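Local coordinates for protein phosphoribosylamine--glycine ligase (Thermotoga maritima, PDB 1VKZ) that catalyses the ATP-dependent ligation of glycine to 5-phosphoribosylamine, giving glycinamide ribonucleotide in de novo purine biosynthesis, at residues R17-G22 and K66-E71; H57-E60 and T64-A67; E79-E84 and E99-E104; N92-V97 and N308-G313; D253-G258 and L284-R289. One frame throughout, in Å; residues are numbered along the deposited sequence.

Interactions 1, 2 and 3 lie within the N domain, and interaction 5 within the ATP-grasp region. Interaction 4 joins the two. Interactions 1 and 2 are neighbours, with centres about 8 Å apart, and touch through Leu21, which packs on Tyr59 and Leu65. Interaction 1 reaches interaction 4 through Pro69 O, a probable hydrogen-bond partner of Asn92 ND2. Interactions 3 and 5 have centres about 13 Å apart and meet where Glu104 OE1 lies 2.9 Å from Val288 N. This junction adjoins the metal site predicted at Glu285 and Asn287. Interactions 1, 2 and 4 lie away from the predicted sites. Interaction 5 is nested in the long loop closed by interaction 4.

Interaction 1: R17-G22 and K66-E71; sequences RVHILG and KAIPEE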
# COMPACT_ATOMS: atom_id res chain seq x y z
N ARG A 17 23.17 7.66 4.46
CA ARG A 17 22.71 6.65 3.50
C ARG A 17 21.36 6.00 3.82
O ARG A 17 21.07 5.62 4.96
CB ARG A 17 23.76 5.57 3.35
CG ARG A 17 25.15 6.05 3.72
CD ARG A 17 26.28 5.26 3.14
NE ARG A 17 25.99 3.84 3.05
CZ ARG A 17 26.91 2.90 2.94
NH1 ARG A 17 28.21 3.21 2.91
NH2 ARG A 17 26.52 1.63 2.86
N VAL A 18 20.56 5.85 2.76
CA VAL A 18 19.22 5.30 2.82
C VAL A 18 19.16 3.96 2.12
O VAL A 18 19.65 3.78 1.01
CB VAL A 18 18.24 6.27 2.20
CG1 VAL A 18 16.81 5.73 2.27
CG2 VAL A 18 18.36 7.63 2.89
N HIS A 19 18.56 3.00 2.78
CA HIS A 19 18.48 1.67 2.24
C HIS A 19 17.03 1.24 2.07
O HIS A 19 16.27 1.18 3.03
CB HIS A 19 19.18 0.79 3.22
CG HIS A 19 20.64 1.08 3.32
ND1 HIS A 19 21.56 0.52 2.47
CD2 HIS A 19 21.34 1.84 4.19
CE1 HIS A 19 22.78 0.89 2.83
NE2 HIS A 19 22.67 1.69 3.87
N ILE A 20 16.64 0.98 0.84
CA ILE A 20 15.25 0.68 0.55
C ILE A 20 15.11 -0.78 0.14
O ILE A 20 15.68 -1.27 -0.87
CB ILE A 20 14.72 1.67 -0.54
CG1 ILE A 20 14.81 3.10 -0.00
CG2 ILE A 20 13.27 1.37 -0.92
CD1 ILE A 20 14.73 4.11 -1.00
N LEU A 21 14.32 -1.49 0.93
CA LEU A 21 14.00 -2.88 0.60
C LEU A 21 12.79 -2.96 -0.35
O LEU A 21 11.74 -2.44 -0.07
CB LEU A 21 13.77 -3.67 1.87
CG LEU A 21 14.96 -3.87 2.83
CD1 LEU A 21 16.09 -2.94 2.71
CD2 LEU A 21 14.46 -3.84 4.26
N GLY A 22 12.98 -3.59 -1.50
CA GLY A 22 11.92 -3.84 -2.45
C GLY A 22 12.31 -3.52 -3.89
O GLY A 22 13.45 -3.12 -4.19
N LYS A 66 22.35 -7.01 8.66
CA LYS A 66 23.40 -7.00 9.69
C LYS A 66 24.58 -6.14 9.25
O LYS A 66 25.29 -5.57 10.09
CB LYS A 66 23.92 -8.43 9.99
CG LYS A 66 23.12 -9.21 11.03
CD LYS A 66 23.73 -10.59 11.27
CE LYS A 66 24.93 -10.53 12.23
NZ LYS A 66 24.55 -10.19 13.65
N ALA A 67 24.78 -6.06 7.93
CA ALA A 67 25.92 -5.35 7.36
C ALA A 67 25.69 -3.83 7.32
O ALA A 67 26.63 -3.05 7.27
CB ALA A 67 26.21 -5.89 5.97
N ILE A 68 24.44 -3.41 7.37
CA ILE A 68 24.12 -1.99 7.29
C ILE A 68 24.25 -1.31 8.67
O ILE A 68 23.65 -1.75 9.65
CB ILE A 68 22.68 -1.81 6.79
CG1 ILE A 68 22.45 -2.61 5.50
CG2 ILE A 68 22.40 -0.32 6.59
CD1 ILE A 68 21.00 -2.68 5.10
N PRO A 69 25.00 -0.21 8.74
CA PRO A 69 25.20 0.48 10.02
C PRO A 69 23.98 1.28 10.46
O PRO A 69 22.96 1.26 9.76
CB PRO A 69 26.38 1.40 9.71
CG PRO A 69 26.20 1.71 8.25
CD PRO A 69 25.71 0.44 7.62
N GLU A 70 24.04 1.99 11.60
CA GLU A 70 22.95 2.94 11.91
C GLU A 70 22.98 4.12 10.96
O GLU A 70 24.03 4.68 10.69
CB GLU A 70 22.96 3.44 13.34
CG GLU A 70 21.84 2.82 14.16
CD GLU A 70 22.10 1.36 14.48
OE1 GLU A 70 23.30 0.95 14.48
OE2 GLU A 70 21.11 0.64 14.74
N GLU A 71 21.79 4.52 10.56
CA GLU A 71 21.46 5.09 9.23
C GLU A 71 20.27 4.29 8.73
O GLU A 71 20.16 3.13 9.03
CB GLU A 71 22.60 5.01 8.22
CG GLU A 71 22.69 3.78 7.32
CD GLU A 71 24.05 3.76 6.63
OE1 GLU A 71 24.93 4.55 7.06
OE2 GLU A 71 24.28 2.98 5.68
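His19 places its CG beside its own backbone N (chi1 -65°), and Glu71 stays extended beyond CG. These torsions bring imidazole and carboxylate together between strand 17-22 and the loop 66-71. His19 NE2 donates a hydrogen bond to Glu71 OE2, 2.7 Å long with an N-H...O angle of 157°. The oxygen lies in the ring plane and is met on its anti side. Ring and carboxylate are nearly coplanar. Arg17 NE is 3.3 Å from Glu71 OE2. This is a salt bridge by charge alone, because the oxygen sits well out of the guanidinium plane. Ile68 covers one face of the imidazole. Its CG2 makes a CH-pi contact 3.6 Å from the centroid of the His19 ring, shifted toward the rim. The other ring nitrogen, ND1, is hydrogen-bonded to Tyr44 OH. The strand belongs to the parallel sheet of the N domain, and the loop leads into the adjacent strand 73-74. With an alanine in place of His19, Glu71 OE2 would probably lose its hydrogen-bond donor and Ile68 CG2 the face it rests on. A carboxylate oxygen held by an imidazole and a nearby guanidinium is likely to stay ionised.

Interaction 2: H57-E60 and T64-A67; sequences HPYE and TLKA
Thr64 is the first residue of 64-67 to meet the loop 57-60, and it does so with both branches of its side chain. Its OG1 accepts a hydrogen bond from the backbone N of Glu60. The bond is short, 2.6 Å between Glu60 N and Thr64 OG1, with an N-H...O angle of 147°. The hydroxyl reaches back along the chain because OG1 sits beside its own backbone N (chi1 -71°). The methyl, CG2, is anti to that N and turns to Tyr59. It lies 3.6 Å from Tyr59 CD1, approaching the ring obliquely. The two side chains cross at about a right angle. Leu65 follows and meets the far end of the same ring. Its CD1 comes to the ring edge, 3.9 Å from Tyr59 CE1, and to 3.2 Å from Tyr59 OH. Leu21 of strand 17-22 packs on both Tyr59 and Leu65, and so does Val83. The threonine thus ties the loop to the short helix 62-66, while the tyrosine ring packs on Thr64 CG2 and Leu65 CD1. The loop and helix form part of the crossover from strand 55-56 to the parallel strand 73-74, a beta-alpha-beta connection of the Rossmann-like N domain.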
# COMPACT_ATOMS: atom_id res chain seq x y z
N HIS A 57 21.34 -3.61 -4.96
CA HIS A 57 22.06 -4.75 -4.41
C HIS A 57 21.07 -5.86 -4.14
O HIS A 57 19.91 -5.60 -3.86
CB HIS A 57 22.78 -4.37 -3.10
CG HIS A 57 23.44 -3.03 -3.15
ND1 HIS A 57 24.81 -2.89 -3.26
CD2 HIS A 57 22.93 -1.78 -3.18
CE1 HIS A 57 25.11 -1.60 -3.32
NE2 HIS A 57 23.98 -0.91 -3.28
N PRO A 58 21.50 -7.11 -4.23
CA PRO A 58 20.64 -8.22 -3.86
C PRO A 58 20.28 -8.21 -2.38
O PRO A 58 21.13 -7.92 -1.53
CB PRO A 58 21.48 -9.46 -4.20
CG PRO A 58 22.90 -8.98 -4.26
CD PRO A 58 22.82 -7.56 -4.73
N TYR A 59 19.02 -8.51 -2.07
CA TYR A 59 18.59 -8.65 -0.69
C TYR A 59 18.79 -10.12 -0.27
O TYR A 59 18.42 -11.04 -1.00
CB TYR A 59 17.13 -8.22 -0.53
CG TYR A 59 16.64 -8.33 0.90
CD1 TYR A 59 17.11 -7.47 1.88
CD2 TYR A 59 15.72 -9.32 1.26
CE1 TYR A 59 16.67 -7.56 3.18
CE2 TYR A 59 15.28 -9.44 2.58
CZ TYR A 59 15.76 -8.56 3.54
OH TYR A 59 15.33 -8.67 4.85
N GLU A 60 19.37 -10.33 0.90
CA GLU A 60 19.66 -11.68 1.36
C GLU A 60 19.36 -11.81 2.87
O GLU A 60 20.14 -12.39 3.63
CB GLU A 60 21.11 -12.05 1.02
CG GLU A 60 21.37 -12.22 -0.48
CD GLU A 60 22.84 -12.35 -0.83
OE1 GLU A 60 23.55 -11.33 -0.77
OE2 GLU A 60 23.29 -13.48 -1.16
N THR A 64 22.01 -9.15 4.64
CA THR A 64 21.89 -7.82 4.06
C THR A 64 21.82 -6.74 5.13
O THR A 64 22.50 -5.72 5.04
CB THR A 64 20.64 -7.74 3.20
OG1 THR A 64 20.82 -8.52 2.01
CG2 THR A 64 20.37 -6.29 2.71
N LEU A 65 21.00 -6.99 6.15
CA LEU A 65 20.68 -6.01 7.17
C LEU A 65 21.71 -5.90 8.30
O LEU A 65 21.90 -4.81 8.86
CB LEU A 65 19.29 -6.29 7.73
CG LEU A 65 18.18 -6.10 6.69
CD1 LEU A 65 16.97 -6.95 6.99
CD2 LEU A 65 17.79 -4.67 6.60
N LYS A 66 22.35 -7.01 8.66
CA LYS A 66 23.40 -7.00 9.69
C LYS A 66 24.58 -6.14 9.25
O LYS A 66 25.29 -5.57 10.09
CB LYS A 66 23.92 -8.43 9.99
CG LYS A 66 23.12 -9.21 11.03
CD LYS A 66 23.73 -10.59 11.27
CE LYS A 66 24.93 -10.53 12.23
NZ LYS A 66 24.55 -10.19 13.65
N ALA A 67 24.78 -6.06 7.93
CA ALA A 67 25.92 -5.35 7.36
C ALA A 67 25.69 -3.83 7.32
O ALA A 67 26.63 -3.05 7.27
CB ALA A 67 26.21 -5.89 5.97

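Interaction 3: E79-E84 and E99-E104; sequences EEFLVE and EVARLE
Phe81 meets Ala101 with the edge of its ring. Atom CE2 of Phe81 lies 3.6 Å from Ala101 CB and 3.1 Å from Ala101 O. The carbonyl oxygen is near the ring plane, so it faces the rim of the phenyl group and not its pi face. CG of Phe81 sits beside the backbone N (chi1 -35°), which turns the ring toward the helix even though CB itself does not point there. Further round the rim, CZ of Phe81 comes within 4.4 Å of Glu104 CB, one helical turn beyond Ala101. Glu80 adds a backbone contact, with its O 3.7 Å from Ala101 CB.

The contact joins two parts of the Rossmann-like N domain: the loop after strand 73-74, and helix 98-105. The loop is wound tightly, and Glu79 O accepts from both Leu82 N and Val83 N. In the helix, Ala101 O accepts from Glu104 N, 2.9 Å away. This is a three-residue step, made where the helix is kinked.

Phe81 also touches Leu151, a residue of the predicted ATP site. Glu104 OE1 is hydrogen-bonded to Val288 N, and the Glu104 side chain touches Asn287, a predicted magnesium ligand.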
# COMPACT_ATOMS: atom_id res chain seq x y z
N GLU A 79 8.41 -8.11 4.45
CA GLU A 79 9.68 -8.09 5.16
C GLU A 79 9.36 -7.92 6.65
O GLU A 79 9.85 -8.68 7.50
CB GLU A 79 10.60 -6.99 4.62
CG GLU A 79 11.68 -7.52 3.66
CD GLU A 79 11.78 -6.80 2.31
OE1 GLU A 79 11.17 -5.72 2.12
OE2 GLU A 79 12.49 -7.31 1.40
N GLU A 80 8.43 -7.02 6.96
CA GLU A 80 8.12 -6.64 8.32
C GLU A 80 7.52 -7.62 9.29
O GLU A 80 7.39 -7.29 10.45
CB GLU A 80 7.34 -5.35 8.34
CG GLU A 80 8.27 -4.21 8.61
CD GLU A 80 7.76 -2.95 8.10
OE1 GLU A 80 6.93 -2.95 7.17
OE2 GLU A 80 8.22 -1.95 8.62
N PHE A 81 7.20 -8.84 8.86
CA PHE A 81 6.99 -9.92 9.83
C PHE A 81 8.31 -10.69 10.05
O PHE A 81 8.30 -11.88 10.32
CB PHE A 81 5.78 -10.75 9.43
CG PHE A 81 4.70 -9.91 8.80
CD1 PHE A 81 4.59 -9.81 7.42
CD2 PHE A 81 3.87 -9.12 9.59
CE1 PHE A 81 3.63 -8.96 6.85
CE2 PHE A 81 2.91 -8.30 9.01
CZ PHE A 81 2.79 -8.21 7.65
N LEU A 82 9.43 -9.95 9.90
CA LEU A 82 10.68 -10.14 10.70
C LEU A 82 11.61 -8.88 10.89
O LEU A 82 12.12 -8.69 11.99
CB LEU A 82 11.50 -11.35 10.19
CG LEU A 82 12.54 -12.01 11.13
CD1 LEU A 82 12.41 -11.66 12.64
CD2 LEU A 82 12.53 -13.55 10.98
N VAL A 83 11.82 -8.05 9.87
CA VAL A 83 12.96 -7.08 9.84
C VAL A 83 13.27 -6.34 11.17
O VAL A 83 14.34 -6.54 11.79
CB VAL A 83 12.91 -6.02 8.65
CG1 VAL A 83 13.33 -6.64 7.32
CG2 VAL A 83 11.56 -5.37 8.49
N GLU A 84 12.33 -5.50 11.62
CA GLU A 84 12.61 -4.52 12.69
C GLU A 84 12.78 -5.14 14.06
O GLU A 84 13.19 -6.28 14.17
CB GLU A 84 11.50 -3.45 12.68
CG GLU A 84 11.49 -2.55 13.92
CD GLU A 84 12.72 -1.66 14.10
OE1 GLU A 84 13.48 -1.41 13.13
OE2 GLU A 84 12.91 -1.17 15.25
N GLU A 99 5.47 -7.90 16.33
CA GLU A 99 4.30 -7.89 17.19
C GLU A 99 3.31 -6.81 16.79
O GLU A 99 2.13 -6.99 16.90
CB GLU A 99 4.71 -7.72 18.66
CG GLU A 99 5.46 -8.92 19.23
CD GLU A 99 7.01 -8.83 19.14
OE1 GLU A 99 7.59 -8.08 18.30
OE2 GLU A 99 7.66 -9.53 19.95
N VAL A 100 3.82 -5.67 16.32
CA VAL A 100 2.96 -4.53 15.99
C VAL A 100 2.39 -4.76 14.61
O VAL A 100 1.23 -4.42 14.36
CB VAL A 100 3.72 -3.20 16.01
CG1 VAL A 100 2.82 -2.09 15.61
CG2 VAL A 100 4.28 -2.92 17.37
N ALA A 101 3.23 -5.34 13.74
CA ALA A 101 2.84 -5.66 12.37
C ALA A 101 1.77 -6.76 12.25
O ALA A 101 1.22 -6.94 11.16
CB ALA A 101 4.08 -6.03 11.54
N ARG A 102 1.49 -7.49 13.34
CA ARG A 102 0.26 -8.33 13.45
C ARG A 102 -1.01 -7.55 13.16
O ARG A 102 -2.05 -8.12 12.84
CB ARG A 102 0.07 -8.86 14.85
CG ARG A 102 1.08 -9.74 15.37
CD ARG A 102 0.63 -10.33 16.69
NE ARG A 102 -0.30 -11.45 16.47
CZ ARG A 102 -1.13 -11.96 17.38
NH1 ARG A 102 -1.19 -11.45 18.60
NH2 ARG A 102 -1.91 -12.98 17.05
N LEU A 103 -0.95 -6.24 13.33
CA LEU A 103 -2.05 -5.39 12.97
C LEU A 103 -2.39 -5.57 11.50
O LEU A 103 -3.58 -5.51 11.16
CB LEU A 103 -1.71 -3.94 13.26
CG LEU A 103 -1.70 -3.50 14.70
CD1 LEU A 103 -1.41 -2.01 14.72
CD2 LEU A 103 -3.01 -3.76 15.40
N GLU A 104 -1.37 -5.75 10.64
CA GLU A 104 -1.59 -6.06 9.23
C GLU A 104 -1.62 -7.57 9.02
O GLU A 104 -2.41 -8.06 8.23
CB GLU A 104 -0.56 -5.43 8.27
CG GLU A 104 -0.90 -5.69 6.78
CD GLU A 104 0.09 -5.15 5.71
OE1 GLU A 104 0.77 -4.10 5.85
OE2 GLU A 104 0.17 -5.80 4.65

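Interaction 4: N92-V97 and N308-G313; sequences NVFGPV and NAVLEG
The ring of Phe94 meets backbone atoms of a helix as well as a valine methyl, all on one side of the ring. Val310 O lies over one face of the ring, 4.0 Å above its plane and displaced toward the rim. Gly313 comes to the ring obliquely, with its C 3.8 Å from Phe94 CE1. The apolar part of the contact is Val310 CG1, which is 3.9 Å from Phe94 CE2 and equally far from CD2. The side chains of Phe94 and Val310 are set at a slant to each other. No hydrogen bond crosses between the segments.

The ring is delivered by a sharp bend. Phe94 is the centre of an inverse gamma turn, closed by a weak bond from Gly95 N to Val93 O. With CG anti to its own backbone N (chi1 -175°), the phenyl group projects from this turn to the helix. On the helix side, Gly313 lets the ring come close. A beta-carbon there would sit 3.4 Å from Phe94 CZ, which is tight, and would also crowd Ala309 O. Gly313 N keeps its helical bond to Ala309 O, at 2.8 Å.

The contact is buried and connects the N domain with helix 303-315 of the ATP-grasp region. Phe269, at the start of strand 269-277, meets the Phe94 ring edge-to-face, and Tyr314 of helix 303-315 also touches it. Val310 packs on Phe34 of helix 25-36, while the backbone of Phe94 is hydrogen-bonded to Ile73 in strand 73-74.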
# COMPACT_ATOMS: atom_id res chain seq x y z
N ASN A 92 17.69 0.01 13.17
CA ASN A 92 17.89 0.59 11.85
C ASN A 92 16.68 0.79 10.97
O ASN A 92 16.63 1.63 10.04
CB ASN A 92 18.74 -0.41 11.07
CG ASN A 92 20.06 0.06 10.88
OD1 ASN A 92 20.60 0.70 11.75
ND2 ASN A 92 20.63 -0.20 9.71
N VAL A 93 15.75 -0.11 11.17
CA VAL A 93 14.66 -0.28 10.24
C VAL A 93 13.48 0.59 10.63
O VAL A 93 13.02 0.55 11.76
CB VAL A 93 14.29 -1.78 10.14
CG1 VAL A 93 13.14 -1.98 9.21
CG2 VAL A 93 15.55 -2.59 9.69
N PHE A 94 13.03 1.41 9.71
CA PHE A 94 12.00 2.36 10.02
C PHE A 94 10.64 1.71 9.72
O PHE A 94 10.00 1.98 8.74
CB PHE A 94 12.21 3.69 9.27
CG PHE A 94 11.20 4.77 9.65
CD1 PHE A 94 11.00 5.09 10.99
CD2 PHE A 94 10.42 5.38 8.69
CE1 PHE A 94 10.06 6.04 11.34
CE2 PHE A 94 9.50 6.35 9.03
CZ PHE A 94 9.32 6.68 10.36
N GLY A 95 10.24 0.82 10.61
CA GLY A 95 9.03 0.13 10.48
C GLY A 95 8.85 -0.68 11.71
O GLY A 95 9.80 -0.93 12.39
N PRO A 96 7.62 -1.08 12.01
CA PRO A 96 7.32 -1.64 13.31
C PRO A 96 7.85 -3.06 13.49
O PRO A 96 8.02 -3.78 12.51
CB PRO A 96 5.80 -1.61 13.32
CG PRO A 96 5.43 -1.75 11.94
CD PRO A 96 6.43 -1.03 11.14
N VAL A 97 8.08 -3.45 14.75
CA VAL A 97 8.41 -4.85 15.07
C VAL A 97 7.30 -5.82 14.71
O VAL A 97 6.17 -5.41 14.52
CB VAL A 97 8.76 -5.04 16.58
CG1 VAL A 97 9.96 -4.18 16.97
CG2 VAL A 97 7.59 -4.75 17.49
N ASN A 308 11.73 14.74 4.80
CA ASN A 308 11.93 15.33 6.11
C ASN A 308 11.15 14.66 7.23
O ASN A 308 11.69 14.41 8.31
CB ASN A 308 11.65 16.82 6.05
CG ASN A 308 12.79 17.61 5.40
OD1 ASN A 308 13.93 17.13 5.27
ND2 ASN A 308 12.50 18.84 5.01
N ALA A 309 9.88 14.36 6.99
CA ALA A 309 9.03 13.76 8.01
C ALA A 309 9.53 12.35 8.37
O ALA A 309 9.58 11.95 9.52
CB ALA A 309 7.59 13.73 7.53
N VAL A 310 9.99 11.61 7.37
CA VAL A 310 10.55 10.30 7.58
C VAL A 310 11.81 10.39 8.41
O VAL A 310 12.03 9.58 9.28
CB VAL A 310 10.82 9.62 6.24
CG1 VAL A 310 11.59 8.35 6.41
CG2 VAL A 310 9.50 9.31 5.58
N LEU A 311 12.65 11.37 8.15
CA LEU A 311 13.92 11.46 8.84
C LEU A 311 13.68 11.88 10.27
O LEU A 311 14.25 11.32 11.19
CB LEU A 311 14.84 12.41 8.13
CG LEU A 311 15.46 11.87 6.83
CD1 LEU A 311 16.26 12.99 6.16
CD2 LEU A 311 16.33 10.62 7.06
N GLU A 312 12.81 12.86 10.45
CA GLU A 312 12.45 13.33 11.76
C GLU A 312 11.81 12.24 12.59
O GLU A 312 12.10 12.11 13.76
CB GLU A 312 11.51 14.53 11.66
CG GLU A 312 12.24 15.80 11.30
CD GLU A 312 13.48 15.99 12.17
OE1 GLU A 312 13.44 15.63 13.38
OE2 GLU A 312 14.51 16.49 11.64
N GLY A 313 10.93 11.46 11.97
CA GLY A 313 10.32 10.33 12.63
C GLY A 313 11.34 9.26 12.99
O GLY A 313 11.40 8.81 14.15

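Interaction 5: D253-G258 and L284-R289; sequences DKTLWG and LEYNVR
Tyr286 and Thr255 link a strand of the ATP-grasp fold to the helix that packs against its sheet. Strand 280-287 is an outer strand of a four-stranded antiparallel sheet. It carries Glu285 and Asn287, both predicted magnesium ligands, on either side of Tyr286 in sequence. The tyrosine points from the strand toward helix 242-261. Leu284 and Glu285 both face Gly273 of the neighbouring strand 269-277 and form a classic beta bulge just before Tyr286.

The phenol and the threonine come from opposite directions. Tyr286 OH donates a hydrogen bond to Thr255 OG1, 2.6 Å away. Thr255 OG1 lies near the plane of the ring, at its edge. Thr255 keeps OG1 beside its backbone N (chi1 -64°), where it is also hydrogen-bonded to Leu251 O, one turn earlier in the helix. The hydroxyl therefore bridges the phenol and a helix carbonyl, and both polar groups are satisfied in a buried setting. Ala110, Phe113 and Met114 of helix 107-116 pack on the tyrosine, as does Leu272 of strand 269-277. A phenylalanine in place of Tyr286 would probably leave Thr255 OG1 without its donor from the strand. The threonine methyl completes the contact, with CG2 of Thr255 3.5 Å from Tyr286 CE1.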
# COMPACT_ATOMS: atom_id res chain seq x y z
N ASP A 253 -4.76 8.24 16.72
CA ASP A 253 -4.43 8.36 18.12
C ASP A 253 -4.79 7.11 18.91
O ASP A 253 -3.98 6.65 19.73
CB ASP A 253 -5.08 9.59 18.77
CG ASP A 253 -4.14 10.79 18.85
OD1 ASP A 253 -2.89 10.58 18.90
OD2 ASP A 253 -4.57 11.98 18.88
N LYS A 254 -5.99 6.56 18.70
CA LYS A 254 -6.46 5.45 19.52
C LYS A 254 -5.71 4.19 19.16
O LYS A 254 -5.42 3.37 20.02
CB LYS A 254 -7.97 5.26 19.41
CG LYS A 254 -8.84 6.01 20.44
CD LYS A 254 -10.33 5.65 20.18
CE LYS A 254 -11.25 5.86 21.39
NZ LYS A 254 -11.77 7.27 21.52
N THR A 255 -5.34 4.07 17.89
CA THR A 255 -4.50 2.98 17.38
C THR A 255 -3.10 3.03 17.96
O THR A 255 -2.56 2.01 18.37
CB THR A 255 -4.42 3.04 15.86
OG1 THR A 255 -5.72 2.83 15.30
CG2 THR A 255 -3.59 1.87 15.30
N LEU A 256 -2.51 4.21 17.98
CA LEU A 256 -1.17 4.35 18.55
C LEU A 256 -1.13 4.18 20.06
O LEU A 256 -0.17 3.61 20.60
CB LEU A 256 -0.57 5.68 18.14
CG LEU A 256 -0.45 5.76 16.62
CD1 LEU A 256 0.09 7.10 16.19
CD2 LEU A 256 0.41 4.60 16.13
N TRP A 257 -2.15 4.70 20.74
CA TRP A 257 -2.29 4.45 22.19
C TRP A 257 -2.38 2.95 22.45
O TRP A 257 -1.65 2.42 23.32
CB TRP A 257 -3.49 5.20 22.77
CG TRP A 257 -3.96 4.68 24.08
CD1 TRP A 257 -5.19 4.16 24.37
CD2 TRP A 257 -3.19 4.57 25.28
NE1 TRP A 257 -5.24 3.75 25.67
CE2 TRP A 257 -4.02 3.98 26.26
CE3 TRP A 257 -1.87 4.89 25.62
CZ2 TRP A 257 -3.58 3.73 27.55
CZ3 TRP A 257 -1.42 4.63 26.91
CH2 TRP A 257 -2.27 4.06 27.86
N GLY A 258 -3.21 2.25 21.68
CA GLY A 258 -3.37 0.82 21.84
C GLY A 258 -2.06 0.08 21.69
O GLY A 258 -1.76 -0.81 22.48
N LEU A 284 -11.27 -0.54 7.97
CA LEU A 284 -11.42 -1.79 7.25
C LEU A 284 -10.24 -2.69 7.43
O LEU A 284 -10.39 -3.90 7.36
CB LEU A 284 -11.60 -1.54 5.76
CG LEU A 284 -12.85 -0.75 5.41
CD1 LEU A 284 -12.97 -0.64 3.91
CD2 LEU A 284 -14.05 -1.43 6.02
N GLU A 285 -9.07 -2.08 7.62
CA GLU A 285 -7.83 -2.81 7.80
C GLU A 285 -6.70 -1.85 8.05
O GLU A 285 -6.77 -0.68 7.73
CB GLU A 285 -7.50 -3.69 6.59
CG GLU A 285 -7.05 -2.93 5.38
CD GLU A 285 -6.89 -3.78 4.14
OE1 GLU A 285 -7.39 -4.95 4.09
OE2 GLU A 285 -6.25 -3.26 3.21
N TYR A 286 -5.66 -2.39 8.65
CA TYR A 286 -4.40 -1.72 8.91
C TYR A 286 -3.36 -2.29 7.93
O TYR A 286 -3.31 -3.49 7.71
CB TYR A 286 -3.94 -2.05 10.32
CG TYR A 286 -4.67 -1.37 11.46
CD1 TYR A 286 -4.79 0.01 11.52
CD2 TYR A 286 -5.20 -2.12 12.50
CE1 TYR A 286 -5.46 0.61 12.57
CE2 TYR A 286 -5.85 -1.52 13.55
CZ TYR A 286 -5.98 -0.17 13.58
OH TYR A 286 -6.59 0.42 14.63
N ASN A 287 -2.57 -1.42 7.33
CA ASN A 287 -1.33 -1.83 6.70
C ASN A 287 -0.20 -1.07 7.36
O ASN A 287 -0.38 0.03 7.84
CB ASN A 287 -1.39 -1.60 5.18
CG ASN A 287 -2.44 -2.49 4.49
OD1 ASN A 287 -3.13 -3.32 5.14
ND2 ASN A 287 -2.56 -2.33 3.17
N VAL A 288 0.96 -1.69 7.43
CA VAL A 288 2.10 -1.11 8.17
C VAL A 288 3.15 -0.63 7.22
O VAL A 288 4.33 -0.71 7.50
CB VAL A 288 2.72 -2.11 9.17
CG1 VAL A 288 1.70 -2.40 10.30
CG2 VAL A 288 3.16 -3.37 8.47
N ARG A 289 2.72 -0.14 6.08
CA ARG A 289 3.58 0.52 5.15
C ARG A 289 2.68 1.32 4.21
O ARG A 289 1.46 1.21 4.28
CB ARG A 289 4.42 -0.51 4.41
CG ARG A 289 3.67 -1.76 3.99
CD ARG A 289 2.55 -1.53 3.00
NE ARG A 289 1.83 -2.75 2.66
CZ ARG A 289 0.85 -2.83 1.75
NH1 ARG A 289 0.46 -1.75 1.06
NH2 ARG A 289 0.25 -3.99 1.52